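Beta-fructofuranosidase (Arthrobacter, PDB 3WPU) is a bacterial member of the levansucrase/invertase family, whose catalytic domain is built from beta-sheets arranged as the blades of a propeller. Local coordinates at residues N172-Y185 with Y196-K208. Numbering follows the deposited sequence.
Sequences NGEIKLFFTDVAFY and YDPRIALSVGKVK
L202 lies alongside F178 and sets CD1 over the centre of its ring, 4.0 Å from the ring centroid and 13° off the normal, a CH-pi contact between the two residues of a non-hydrogen-bonded antiparallel pair. Traced outward, L202 has CB near the carbonyl O of L177; CG runs anti to the backbone N, and the second torsion (chi2 65°) brings CD1 over the neighbouring strand, where it lies 3.6 Å from both CB of K176 and O of L177. The opposite sheet face carries a second CH-pi contact. There CB of A201 comes over the F179 ring, 4.2 Å from its centroid and offset toward the rim; F179 reaches it because its CG stands between backbone N and carbonyl carbon (chi1 70°). F143 meets the same ring from outside the pair.

Eleven backbone hydrogen bonds, from V207–G173 to D197–A183, join the strands. At one end V182 CG1 packs 3.5 Å from CD1 of Y196; the Y196 ring also meets F184 obliquely, and P198, two residues on, puts CD over one face of the Y196 ring. On the F179 face, R199 grips D197 side-on: NE reaches OD1 at 2.9 Å and NH2 reaches OD2 at 2.8 Å, both on the syn side. E153 and D224 also form salt bridges with this guanidinium, probably stabilising its charge, and a water donates to both D197 OD2 and Y185 OH, the latter also hydrogen-bonded to O of D154. At the other end CG1 of V204 lies 3.3 Å from CG of E174, and N172 OD1 accepts from E174 N in an Asx turn.

With strands 159-169 and 213-226 flanking it, this twisted antiparallel pair belongs to the consecutive up-and-down strands characteristic of a beta-propeller blade.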
ATOM      1  N   ASN A 172       2.827   6.466  24.053  1.00 25.71           N
ATOM      2  CA  ASN A 172       2.885   5.448  25.117  1.00 26.96           C
ATOM      3  C   ASN A 172       3.175   4.025  24.612  1.00 25.69           C
ATOM      4  O   ASN A 172       3.126   3.073  25.387  1.00 27.10           O
ATOM      5  CB  ASN A 172       1.573   5.457  25.914  1.00 30.97           C
ATOM      6  CG  ASN A 172       0.344   5.298  25.028  1.00 35.13           C
ATOM      7  OD1 ASN A 172       0.391   4.628  24.002  1.00 33.92           O
ATOM      8  ND2 ASN A 172      -0.757   5.941  25.413  1.00 39.53           N
ATOM      9  N   GLY A 173       3.469   3.874  23.324  1.00 23.27           N
ATOM     10  CA  GLY A 173       3.737   2.552  22.748  1.00 21.39           C
ATOM     11  C   GLY A 173       2.478   1.823  22.291  1.00 19.97           C
ATOM     12  O   GLY A 173       2.549   0.677  21.846  1.00 17.94           O
ATOM     13  N   GLU A 174       1.332   2.483  22.393  1.00 19.12           N
ATOM     14  CA  GLU A 174       0.084   1.892  21.913  1.00 18.95           C
ATOM     15  C   GLU A 174       0.091   1.919  20.395  1.00 17.00           C
ATOM     16  O   GLU A 174       0.621   2.854  19.769  1.00 15.42           O
ATOM     17  CB  GLU A 174      -1.112   2.686  22.431  1.00 21.97           C
ATOM     18  CG  GLU A 174      -2.466   2.332  21.840  1.00 25.94           C
ATOM     19  CD  GLU A 174      -3.491   3.400  22.175  1.00 29.60           C
ATOM     20  OE1 GLU A 174      -3.717   3.595  23.390  1.00 30.99           O
ATOM     21  OE2 GLU A 174      -4.014   4.053  21.233  1.00 30.88           O
ATOM     22  N   ILE A 175      -0.534   0.898  19.822  1.00 13.88           N
ATOM     23  CA  ILE A 175      -0.692   0.776  18.394  1.00 12.78           C
ATOM     24  C   ILE A 175      -2.173   0.677  18.046  1.00 12.50           C
ATOM     25  O   ILE A 175      -2.888  -0.198  18.571  1.00 12.66           O
ATOM     26  CB  ILE A 175       0.033  -0.480  17.886  1.00 12.61           C
ATOM     27  CG1 ILE A 175       1.557  -0.376  18.146  1.00 13.18           C
ATOM     28  CG2 ILE A 175      -0.254  -0.688  16.405  1.00 13.10           C
ATOM     29  CD1 ILE A 175       2.311  -1.650  17.819  1.00 14.13           C
ATOM     30  N   LYS A 176      -2.631   1.553  17.151  1.00 11.61           N
ATOM     31  CA  LYS A 176      -3.945   1.412  16.544  1.00 11.46           C
ATOM     32  C   LYS A 176      -3.760   0.733  15.191  1.00 10.58           C
ATOM     33  O   LYS A 176      -3.238   1.340  14.233  1.00 10.23           O
ATOM     34  CB  LYS A 176      -4.631   2.753  16.372  1.00 12.69           C
ATOM     35  CG  LYS A 176      -5.023   3.441  17.652  1.00 14.46           C
ATOM     36  CD  LYS A 176      -5.727   4.742  17.306  1.00 16.82           C
ATOM     37  CE  LYS A 176      -6.304   5.476  18.502  1.00 19.40           C
ATOM     38  NZ  LYS A 176      -5.212   6.212  19.160  1.00 20.46           N
ATOM     39  N   LEU A 177      -4.131  -0.536  15.134  1.00 10.15           N
ATOM     40  CA  LEU A 177      -4.034  -1.318  13.928  1.00 10.07           C
ATOM     41  C   LEU A 177      -5.339  -1.209  13.110  1.00  9.25           C
ATOM     42  O   LEU A 177      -6.399  -1.683  13.509  1.00  9.60           O
ATOM     43  CB  LEU A 177      -3.705  -2.757  14.286  1.00 10.14           C
ATOM     44  CG  LEU A 177      -3.587  -3.765  13.139  1.00 10.96           C
ATOM     45  CD1 LEU A 177      -2.549  -3.320  12.124  1.00 11.22           C
ATOM     46  CD2 LEU A 177      -3.263  -5.137  13.694  1.00 11.84           C
ATOM     47  N   PHE A 178      -5.265  -0.483  12.005  1.00  9.87           N
ATOM     48  CA  PHE A 178      -6.378  -0.384  11.056  1.00  9.60           C
ATOM     49  C   PHE A 178      -6.211  -1.502  10.046  1.00  9.09           C
ATOM     50  O   PHE A 178      -5.170  -1.621   9.451  1.00  9.31           O
ATOM     51  CB  PHE A 178      -6.384   0.966  10.370  1.00 10.44           C
ATOM     52  CG  PHE A 178      -6.667   2.104  11.314  1.00 10.30           C
ATOM     53  CD1 PHE A 178      -7.962   2.479  11.615  1.00 10.81           C
ATOM     54  CD2 PHE A 178      -5.616   2.726  11.972  1.00 10.65           C
ATOM     55  CE1 PHE A 178      -8.226   3.512  12.510  1.00 10.76           C
ATOM     56  CE2 PHE A 178      -5.871   3.758  12.870  1.00 10.70           C
ATOM     57  CZ  PHE A 178      -7.179   4.136  13.141  1.00 10.95           C
ATOM     58  N   PHE A 179      -7.237  -2.296   9.842  1.00  8.91           N
ATOM     59  CA  PHE A 179      -7.127  -3.414   8.917  1.00  8.82           C
ATOM     60  C   PHE A 179      -8.453  -3.745   8.259  1.00  9.25           C
ATOM     61  O   PHE A 179      -9.465  -3.124   8.516  1.00  9.45           O
ATOM     62  CB  PHE A 179      -6.506  -4.624   9.625  1.00  9.13           C
ATOM     63  CG  PHE A 179      -7.409  -5.276  10.651  1.00  9.98           C
ATOM     64  CD1 PHE A 179      -8.023  -6.499  10.390  1.00 10.48           C
ATOM     65  CD2 PHE A 179      -7.654  -4.652  11.880  1.00 10.11           C
ATOM     66  CE1 PHE A 179      -8.856  -7.100  11.337  1.00 10.36           C
ATOM     67  CE2 PHE A 179      -8.486  -5.247  12.820  1.00 10.42           C
ATOM     68  CZ  PHE A 179      -9.081  -6.464  12.539  1.00 10.52           C
ATOM     69  N   THR A 180      -8.416  -4.706   7.352  1.00  8.78           N
ATOM     70  CA  THR A 180      -9.599  -5.155   6.664  1.00  9.67           C
ATOM     71  C   THR A 180      -9.983  -6.503   7.235  1.00  9.96           C
ATOM     72  O   THR A 180      -9.236  -7.483   7.115  1.00 10.15           O
ATOM     73  CB  THR A 180      -9.401  -5.246   5.146  1.00  9.84           C
ATOM     74  OG1 THR A 180      -8.741  -4.068   4.639  1.00  9.61           O
ATOM     75  CG2 THR A 180     -10.743  -5.455   4.423  1.00 10.15           C
ATOM     76  N   ASP A 181     -11.159  -6.558   7.842  1.00 10.30           N
ATOM     77  CA  ASP A 181     -11.617  -7.733   8.561  1.00 10.19           C
ATOM     78  C   ASP A 181     -12.664  -8.380   7.668  1.00 10.03           C
ATOM     79  O   ASP A 181     -13.658  -7.746   7.353  1.00  9.91           O
ATOM     80  CB  ASP A 181     -12.191  -7.308   9.920  1.00 10.27           C
ATOM     81  CG  ASP A 181     -12.310  -8.480  10.918  1.00 10.60           C
ATOM     82  OD1 ASP A 181     -11.811  -9.607  10.636  1.00 10.16           O
ATOM     83  OD2 ASP A 181     -12.898  -8.295  12.005  1.00 10.18           O
ATOM     84  N   VAL A 182     -12.419  -9.611   7.205  1.00  9.49           N
ATOM     85  CA  VAL A 182     -13.223 -10.176   6.127  1.00  9.73           C
ATOM     86  C   VAL A 182     -13.836 -11.527   6.490  1.00  9.98           C
ATOM     87  O   VAL A 182     -13.165 -12.428   7.036  1.00  9.45           O
ATOM     88  CB  VAL A 182     -12.406 -10.345   4.824  1.00  9.49           C
ATOM     89  CG1 VAL A 182     -13.314 -10.613   3.634  1.00  9.73           C
ATOM     90  CG2 VAL A 182     -11.571  -9.105   4.546  1.00  9.43           C
ATOM     91  N   ALA A 183     -15.114 -11.680   6.179  1.00 10.73           N
ATOM     92  CA  ALA A 183     -15.818 -12.958   6.362  1.00 11.33           C
ATOM     93  C   ALA A 183     -16.323 -13.464   5.014  1.00 11.44           C
ATOM     94  O   ALA A 183     -16.864 -12.710   4.213  1.00 11.59           O
ATOM     95  CB  ALA A 183     -16.975 -12.821   7.337  1.00 11.24           C
ATOM     96  N   PHE A 184     -16.113 -14.757   4.762  1.00 11.92           N
ATOM     97  CA  PHE A 184     -16.557 -15.403   3.550  1.00 12.62           C
ATOM     98  C   PHE A 184     -17.585 -16.458   3.913  1.00 13.24           C
ATOM     99  O   PHE A 184     -17.487 -17.079   4.982  1.00 12.81           O
ATOM    100  CB  PHE A 184     -15.419 -16.120   2.828  1.00 12.63           C
ATOM    101  CG  PHE A 184     -14.269 -15.222   2.423  1.00 12.32           C
ATOM    102  CD1 PHE A 184     -14.112 -14.820   1.103  1.00 12.52           C
ATOM    103  CD2 PHE A 184     -13.332 -14.792   3.367  1.00 12.07           C
ATOM    104  CE1 PHE A 184     -13.046 -14.013   0.736  1.00 12.20           C
ATOM    105  CE2 PHE A 184     -12.244 -14.007   2.993  1.00 12.03           C
ATOM    106  CZ  PHE A 184     -12.126 -13.599   1.682  1.00 12.10           C
ATOM    107  N   TYR A 185     -18.520 -16.684   2.990  1.00 14.17           N
ATOM    108  CA  TYR A 185     -19.635 -17.620   3.214  1.00 15.31           C
ATOM    109  C   TYR A 185     -19.748 -18.529   2.010  1.00 17.67           C
ATOM    110  O   TYR A 185     -20.502 -18.260   1.080  1.00 18.11           O
ATOM    111  CB  TYR A 185     -20.917 -16.840   3.483  1.00 15.18           C
ATOM    112  CG  TYR A 185     -20.794 -15.933   4.670  1.00 14.73           C
ATOM    113  CD1 TYR A 185     -21.233 -16.328   5.941  1.00 15.42           C
ATOM    114  CD2 TYR A 185     -20.214 -14.674   4.547  1.00 15.18           C
ATOM    115  CE1 TYR A 185     -21.105 -15.492   7.043  1.00 15.92           C
ATOM    116  CE2 TYR A 185     -20.087 -13.838   5.645  1.00 14.69           C
ATOM    117  CZ  TYR A 185     -20.510 -14.260   6.895  1.00 15.55           C
ATOM    118  OH  TYR A 185     -20.396 -13.420   7.983  1.00 15.54           O
ATOM    119  N   TYR A 196     -19.171 -12.034   0.021  1.00 11.99           N
ATOM    120  CA  TYR A 196     -18.269 -11.856   1.147  1.00 10.92           C
ATOM    121  C   TYR A 196     -18.476 -10.486   1.793  1.00 11.24           C
ATOM    122  O   TYR A 196     -19.166  -9.620   1.248  1.00 11.77           O
ATOM    123  CB  TYR A 196     -16.824 -12.101   0.751  1.00 11.01           C
ATOM    124  CG  TYR A 196     -16.062 -10.949   0.115  1.00 10.77           C
ATOM    125  CD1 TYR A 196     -14.759 -10.688   0.497  1.00 10.61           C
ATOM    126  CD2 TYR A 196     -16.648 -10.109  -0.845  1.00 10.73           C
ATOM    127  CE1 TYR A 196     -14.033  -9.673  -0.069  1.00 11.05           C
ATOM    128  CE2 TYR A 196     -15.939  -9.082  -1.425  1.00 10.71           C
ATOM    129  CZ  TYR A 196     -14.642  -8.831  -1.004  1.00 10.90           C
ATOM    130  OH  TYR A 196     -13.915  -7.825  -1.585  1.00 10.95           O
ATOM    131  N   ASP A 197     -17.857 -10.331   2.952  1.00 10.89           N
ATOM    132  CA  ASP A 197     -18.142  -9.207   3.847  1.00 11.13           C
ATOM    133  C   ASP A 197     -16.834  -8.665   4.388  1.00 10.65           C
ATOM    134  O   ASP A 197     -16.385  -9.073   5.452  1.00 10.58           O
ATOM    135  CB  ASP A 197     -19.057  -9.673   4.967  1.00 11.50           C
ATOM    136  CG  ASP A 197     -19.614  -8.534   5.806  1.00 12.41           C
ATOM    137  OD1 ASP A 197     -19.141  -7.394   5.724  1.00 13.01           O
ATOM    138  OD2 ASP A 197     -20.517  -8.828   6.609  1.00 13.82           O
ATOM    139  N   PRO A 198     -16.213  -7.741   3.629  1.00 10.96           N
ATOM    140  CA  PRO A 198     -15.002  -7.062   4.052  1.00 10.33           C
ATOM    141  C   PRO A 198     -15.349  -5.767   4.765  1.00 10.52           C
ATOM    142  O   PRO A 198     -16.106  -4.959   4.227  1.00 10.74           O
ATOM    143  CB  PRO A 198     -14.311  -6.745   2.740  1.00 10.61           C
ATOM    144  CG  PRO A 198     -15.411  -6.579   1.741  1.00 10.85           C
ATOM    145  CD  PRO A 198     -16.595  -7.381   2.249  1.00 10.91           C
ATOM    146  N   ARG A 199     -14.747  -5.551   5.924  1.00  9.79           N
ATOM    147  CA  ARG A 199     -15.008  -4.331   6.706  1.00 10.13           C
ATOM    148  C   ARG A 199     -13.723  -3.678   7.128  1.00 10.48           C
ATOM    149  O   ARG A 199     -12.730  -4.360   7.406  1.00 11.15           O
ATOM    150  CB  ARG A 199     -15.848  -4.651   7.920  1.00 10.40           C
ATOM    151  CG  ARG A 199     -17.148  -5.361   7.561  1.00 11.05           C
ATOM    152  CD  ARG A 199     -18.086  -5.477   8.737  1.00 11.56           C
ATOM    153  NE  ARG A 199     -19.253  -6.289   8.416  1.00 12.52           N
ATOM    154  CZ  ARG A 199     -20.210  -6.595   9.289  1.00 13.60           C
ATOM    155  NH1 ARG A 199     -20.191  -6.084  10.511  1.00 14.82           N
ATOM    156  NH2 ARG A 199     -21.203  -7.390   8.930  1.00 14.36           N
ATOM    157  N   ILE A 200     -13.745  -2.347   7.248  1.00  9.99           N
ATOM    158  CA  ILE A 200     -12.592  -1.631   7.749  1.00 10.28           C
ATOM    159  C   ILE A 200     -12.761  -1.581   9.263  1.00 10.37           C
ATOM    160  O   ILE A 200     -13.812  -1.181   9.773  1.00 10.35           O
ATOM    161  CB  ILE A 200     -12.463  -0.230   7.100  1.00 10.41           C
ATOM    162  CG1 ILE A 200     -12.061  -0.401   5.640  1.00 10.63           C
ATOM    163  CG2 ILE A 200     -11.462   0.616   7.864  1.00 10.39           C
ATOM    164  CD1 ILE A 200     -12.106   0.841   4.795  1.00 10.53           C
ATOM    165  N   ALA A 201     -11.732  -2.029   9.960  1.00 10.46           N
ATOM    166  CA  ALA A 201     -11.778  -2.282  11.390  1.00 10.22           C
ATOM    167  C   ALA A 201     -10.545  -1.746  12.078  1.00 10.05           C
ATOM    168  O   ALA A 201      -9.533  -1.446  11.434  1.00  9.81           O
ATOM    169  CB  ALA A 201     -11.899  -3.779  11.650  1.00 10.65           C
ATOM    170  N   LEU A 202     -10.638  -1.646  13.407  1.00 10.41           N
ATOM    171  CA  LEU A 202      -9.553  -1.159  14.253  1.00  9.66           C
ATOM    172  C   LEU A 202      -9.387  -2.099  15.430  1.00 10.02           C
ATOM    173  O   LEU A 202     -10.378  -2.540  16.002  1.00 10.37           O
ATOM    174  CB  LEU A 202      -9.903   0.213  14.834  1.00  9.89           C
ATOM    175  CG  LEU A 202      -9.073   0.767  15.991  1.00 10.00           C
ATOM    176  CD1 LEU A 202      -7.648   1.036  15.568  1.00 10.19           C
ATOM    177  CD2 LEU A 202      -9.699   2.074  16.535  1.00 10.26           C
ATOM    178  N   SER A 203      -8.147  -2.367  15.817  1.00 10.26           N
ATOM    179  CA  SER A 203      -7.869  -3.012  17.095  1.00 10.10           C
ATOM    180  C   SER A 203      -6.636  -2.352  17.691  1.00 10.56           C
ATOM    181  O   SER A 203      -5.675  -2.003  16.964  1.00 10.79           O
ATOM    182  CB  SER A 203      -7.608  -4.516  16.905  1.00 10.09           C
ATOM    183  OG  SER A 203      -7.538  -5.166  18.180  1.00 10.80           O
ATOM    184  N   VAL A 204      -6.698  -2.137  19.003  1.00 11.04           N
ATOM    185  CA  VAL A 204      -5.649  -1.457  19.746  1.00 11.17           C
ATOM    186  C   VAL A 204      -4.847  -2.464  20.558  1.00 11.40           C
ATOM    187  O   VAL A 204      -5.414  -3.361  21.224  1.00 11.64           O
ATOM    188  CB  VAL A 204      -6.226  -0.364  20.657  1.00 12.01           C
ATOM    189  CG1 VAL A 204      -5.106   0.378  21.374  1.00 13.01           C
ATOM    190  CG2 VAL A 204      -7.082   0.602  19.836  1.00 12.60           C
ATOM    191  N   GLY A 205      -3.534  -2.269  20.538  1.00 11.94           N
ATOM    192  CA  GLY A 205      -2.615  -3.094  21.305  1.00 12.46           C
ATOM    193  C   GLY A 205      -1.428  -2.258  21.688  1.00 13.35           C
ATOM    194  O   GLY A 205      -1.468  -1.030  21.613  1.00 13.38           O
ATOM    195  N   LYS A 206      -0.368  -2.923  22.105  1.00 14.23           N
ATOM    196  CA  LYS A 206       0.756  -2.215  22.706  1.00 16.64           C
ATOM    197  C   LYS A 206       2.025  -3.011  22.523  1.00 16.35           C
ATOM    198  O   LYS A 206       1.997  -4.237  22.467  1.00 15.94           O
ATOM    199  CB  LYS A 206       0.488  -1.985  24.198  1.00 18.84           C
ATOM    200  CG  LYS A 206       1.389  -0.951  24.835  1.00 22.52           C
ATOM    201  CD  LYS A 206       0.913  -0.592  26.239  1.00 25.38           C
ATOM    202  CE  LYS A 206       1.561   0.691  26.713  1.00 28.18           C
ATOM    203  NZ  LYS A 206       0.845   1.255  27.884  1.00 31.77           N
ATOM    204  N   VAL A 207       3.136  -2.277  22.440  1.00 16.96           N
ATOM    205  CA  VAL A 207       4.461  -2.850  22.319  1.00 17.12           C
ATOM    206  C   VAL A 207       4.999  -3.169  23.708  1.00 17.83           C
ATOM    207  O   VAL A 207       4.943  -2.347  24.624  1.00 17.07           O
ATOM    208  CB  VAL A 207       5.430  -1.870  21.613  1.00 17.15           C
ATOM    209  CG1 VAL A 207       6.858  -2.397  21.627  1.00 17.29           C
ATOM    210  CG2 VAL A 207       4.961  -1.609  20.186  1.00 17.13           C
ATOM    211  N   LYS A 208       5.535  -4.366  23.853  1.00 17.90           N
ATOM    212  CA  LYS A 208       6.295  -4.704  25.028  1.00 20.31           C
ATOM    213  C   LYS A 208       7.663  -5.152  24.522  1.00 20.24           C
ATOM    214  O   LYS A 208       7.780  -6.187  23.870  1.00 20.51           O
ATOM    215  CB  LYS A 208       5.569  -5.765  25.853  1.00 23.16           C
ATOM    216  CG  LYS A 208       6.076  -5.870  27.294  1.00 27.32           C
ATOM    217  CD  LYS A 208       7.246  -6.829  27.413  1.00 31.09           C
ATOM    218  CE  LYS A 208       7.954  -6.728  28.766  1.00 35.10           C
ATOM    219  NZ  LYS A 208       9.147  -5.818  28.762  1.00 37.10           N
TER
HETATM  220  O   HOH W   1     -21.674 -11.190   7.189  1.00 15.80           O